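Local coordinates for protein lipolytic enzyme (Clostridium thermocellum, PDB 2VPT) that is the catalytic domain of a cellulosomal family 3 carbohydrate esterase, a calcium-binding SGNH-type hydrolase that removes acetyl groups from xylan, at residues A[5-10]-A[41-46]. Residues are numbered along the deposited sequence; the frame is centred on the assembly and turned at random.
Sequences TIKIMP and SIDFVG. With CA (calcium ion), chain B.
I6 and I8 of segment 5-10 exchange backbone hydrogen bonds with S41, D43 and V45 of segment 41-46, a compact instance of two parallel strands joined in register. The amides of I6 and I8 reach the carbonyls of S41 and D43, and the carbonyls of I6 and I8 accept from the amides of D43 and V45. D43 N to I6 O is 2.9 Å and almost straight (179° at the hydrogen). At the exposed start of the pair, T5 OG1 and S41 OG share a hydrogen bond of 2.8 Å.

Apolar contacts gather on the face that carries I6, I8, I42 and F44. With chi1 and chi2 of I42 both close to -60°, its CD1 folds back toward segment 5-10, 3.9 Å from I8 CD1. The F44 ring runs alongside I8 and offers its edge to I8 O, while P10 CG meets CD1 of that ring at 3.8 Å, the two side chains crossing at nearly a right angle.

On the reverse face, K7 and D43 extend side by side without a salt bridge, K7 NZ staying 4.9 Å from D43 OD2. The D43 carboxylate instead binds calcium through OD1 (2.4 Å), and F44 O supplies a second ligand from the same strand; two waters, D57 and D59 contribute to the site, linking the end of strand 41-44 to D57 and to D59 at the start of strand 59-62.

V45 sets CG1 across the K7 chain at about a right angle and CG2 against M9 CB, and its carbonyl oxygen is buried without a polar partner. Within the SGNH-hydrolase sheet, strand 86-90 flanks segment 5-10 on its other side, helix 28-37 packs on I42 and F44, and helix 68-82 covers M9 and V45.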
ATOM      1  N   THR A   5       8.544  14.241 -21.197  1.00 22.51           N
ATOM      2  CA  THR A   5       8.133  13.415 -20.051  1.00 20.46           C
ATOM      3  C   THR A   5       6.773  12.807 -20.353  1.00 18.83           C
ATOM      4  O   THR A   5       5.851  13.517 -20.750  1.00 20.28           O
ATOM      5  CB  THR A   5       8.058  14.210 -18.732  1.00 20.35           C
ATOM      6  OG1 THR A   5       9.372  14.657 -18.360  1.00 21.41           O
ATOM      7  CG2 THR A   5       7.505  13.347 -17.598  1.00 20.42           C
ATOM      8  N   ILE A   6       6.687  11.488 -20.172  1.00 16.43           N
ATOM      9  CA  ILE A   6       5.459  10.715 -20.385  0.50 15.66           C
ATOM     10  C   ILE A   6       4.803  10.430 -19.030  1.00 14.47           C
ATOM     11  O   ILE A   6       5.426   9.812 -18.171  1.00 14.69           O
ATOM     12  CB  ILE A   6       5.765   9.350 -21.065  0.50 15.75           C
ATOM     13  CG1 ILE A   6       6.670   9.522 -22.294  0.50 16.45           C
ATOM     14  CG2 ILE A   6       4.463   8.631 -21.453  0.50 15.35           C
ATOM     15  CD1 ILE A   6       7.031   8.231 -22.954  0.50 16.43           C
ATOM     16  N   LYS A   7       3.568  10.885 -18.847  1.00 13.56           N
ATOM     17  CA  LYS A   7       2.788  10.579 -17.641  1.00 13.26           C
ATOM     18  C   LYS A   7       2.046   9.268 -17.861  1.00 12.54           C
ATOM     19  O   LYS A   7       1.253   9.139 -18.804  1.00 12.86           O
ATOM     20  CB  LYS A   7       1.785  11.683 -17.326  1.00 13.23           C
ATOM     21  CG  LYS A   7       2.431  12.982 -16.847  1.00 14.39           C
ATOM     22  CD  LYS A   7       1.396  14.045 -16.523  1.00 17.33           C
ATOM     23  CE  LYS A   7       2.032  15.258 -15.859  1.00 22.71           C
ATOM     24  NZ  LYS A   7       1.024  16.267 -15.406  1.00 27.56           N
ATOM     25  N   ILE A   8       2.323   8.294 -17.005  1.00 11.15           N
ATOM     26  CA  ILE A   8       1.744   6.970 -17.087  1.00 11.17           C
ATOM     27  C   ILE A   8       0.975   6.698 -15.804  1.00 10.79           C
ATOM     28  O   ILE A   8       1.527   6.841 -14.720  1.00 10.63           O
ATOM     29  CB  ILE A   8       2.811   5.872 -17.255  1.00 10.82           C
ATOM     30  CG1 ILE A   8       3.670   6.123 -18.507  1.00 12.37           C
ATOM     31  CG2 ILE A   8       2.116   4.510 -17.312  1.00 12.41           C
ATOM     32  CD1 ILE A   8       4.821   5.136 -18.715  1.00 12.78           C
HETATM   33  N   MSE A   9      -0.299   6.327 -15.924  1.00 10.51           N
HETATM   34  CA  MSE A   9      -1.113   5.991 -14.766  1.00 11.76           C
HETATM   35  C   MSE A   9      -1.305   4.483 -14.681  1.00  9.81           C
HETATM   36  O   MSE A   9      -2.049   3.902 -15.480  1.00 10.19           O
HETATM   37  CB  MSE A   9      -2.472   6.661 -14.846  1.00 10.90           C
HETATM   38  CG  MSE A   9      -3.283   6.458 -13.568  1.00 11.83           C
HETATM   39 SE   MSE A   9      -5.039   7.216 -13.663  1.00 24.52          SE
HETATM   40  CE  MSE A   9      -4.658   8.297 -13.393  1.00  2.00           C
ATOM     41  N   PRO A  10      -0.650   3.836 -13.705  1.00  8.85           N
ATOM     42  CA  PRO A  10      -0.926   2.415 -13.468  1.00  8.78           C
ATOM     43  C   PRO A  10      -2.245   2.244 -12.725  1.00  9.00           C
ATOM     44  O   PRO A  10      -2.380   2.726 -11.610  1.00 10.06           O
ATOM     45  CB  PRO A  10       0.260   1.959 -12.596  1.00  9.36           C
ATOM     46  CG  PRO A  10       1.239   3.082 -12.642  1.00 10.16           C
ATOM     47  CD  PRO A  10       0.427   4.321 -12.818  1.00  9.53           C
ATOM     48  N   SER A  41      11.906   9.685 -19.981  1.00 15.82           N
ATOM     49  CA  SER A  41      11.526  10.454 -18.803  1.00 15.80           C
ATOM     50  C   SER A  41      10.091  10.098 -18.423  1.00 15.29           C
ATOM     51  O   SER A  41       9.157  10.485 -19.104  1.00 15.46           O
ATOM     52  CB  SER A  41      11.618  11.943 -19.095  1.00 16.51           C
ATOM     53  OG  SER A  41      11.270  12.690 -17.956  1.00 18.81           O
ATOM     54  N   ILE A  42       9.943   9.342 -17.338  1.00 14.75           N
ATOM     55  CA  ILE A  42       8.653   8.784 -16.919  1.00 13.69           C
ATOM     56  C   ILE A  42       8.179   9.445 -15.636  1.00 13.66           C
ATOM     57  O   ILE A  42       8.946   9.575 -14.675  1.00 14.15           O
ATOM     58  CB  ILE A  42       8.778   7.255 -16.679  1.00 13.99           C
ATOM     59  CG1 ILE A  42       9.242   6.552 -17.952  1.00 14.53           C
ATOM     60  CG2 ILE A  42       7.458   6.665 -16.175  1.00 14.35           C
ATOM     61  CD1 ILE A  42       8.361   6.763 -19.176  1.00 14.64           C
ATOM     62  N   ASP A  43       6.920   9.851 -15.630  1.00 12.95           N
ATOM     63  CA  ASP A  43       6.225  10.298 -14.433  1.00 12.46           C
ATOM     64  C   ASP A  43       5.044   9.344 -14.219  1.00 12.16           C
ATOM     65  O   ASP A  43       4.052   9.390 -14.941  1.00 12.35           O
ATOM     66  CB  ASP A  43       5.743  11.739 -14.622  1.00 13.19           C
ATOM     67  CG  ASP A  43       5.118  12.338 -13.383  1.00 14.03           C
ATOM     68  OD1 ASP A  43       5.144  11.706 -12.296  1.00 14.25           O
ATOM     69  OD2 ASP A  43       4.578  13.463 -13.506  1.00 18.42           O
ATOM     70  N   PHE A  44       5.171   8.444 -13.249  1.00 11.38           N
ATOM     71  CA  PHE A  44       4.025   7.655 -12.825  1.00 10.98           C
ATOM     72  C   PHE A  44       3.082   8.588 -12.096  1.00 11.07           C
ATOM     73  O   PHE A  44       3.505   9.354 -11.230  1.00 11.37           O
ATOM     74  CB  PHE A  44       4.431   6.499 -11.911  1.00 10.35           C
ATOM     75  CG  PHE A  44       4.984   5.279 -12.620  1.00 10.35           C
ATOM     76  CD1 PHE A  44       4.406   4.786 -13.784  1.00 12.44           C
ATOM     77  CD2 PHE A  44       6.034   4.556 -12.060  1.00 11.10           C
ATOM     78  CE1 PHE A  44       4.907   3.645 -14.384  1.00 12.60           C
ATOM     79  CE2 PHE A  44       6.514   3.400 -12.654  1.00 11.10           C
ATOM     80  CZ  PHE A  44       5.961   2.948 -13.821  1.00 12.27           C
ATOM     81  N   VAL A  45       1.800   8.546 -12.439  1.00 10.87           N
ATOM     82  CA  VAL A  45       0.814   9.393 -11.816  1.00 11.59           C
ATOM     83  C   VAL A  45      -0.341   8.608 -11.201  1.00 10.94           C
ATOM     84  O   VAL A  45      -0.683   7.511 -11.639  1.00 11.26           O
ATOM     85  CB  VAL A  45       0.287  10.467 -12.821  1.00 11.44           C
ATOM     86  CG1 VAL A  45       1.426  11.360 -13.323  1.00 13.66           C
ATOM     87  CG2 VAL A  45      -0.462   9.831 -13.997  1.00 12.13           C
ATOM     88  N   GLY A  46      -0.954   9.211 -10.198  1.00 11.21           N
ATOM     89  CA  GLY A  46      -2.041   8.593  -9.446  1.00 11.28           C
ATOM     90  C   GLY A  46      -2.015   9.087  -8.015  1.00 11.72           C
ATOM     91  O   GLY A  46      -1.004   9.641  -7.570  1.00 12.71           O
TER
HETATM   92 CA    CA B1235       4.951  10.750 -10.159  1.00 13.53          CA
HETATM   93  O   HOH W   1       6.570  11.997  -9.063  1.00 18.55           O
HETATM   94  O   HOH W   2       3.313  12.480  -9.892  1.00 18.71           O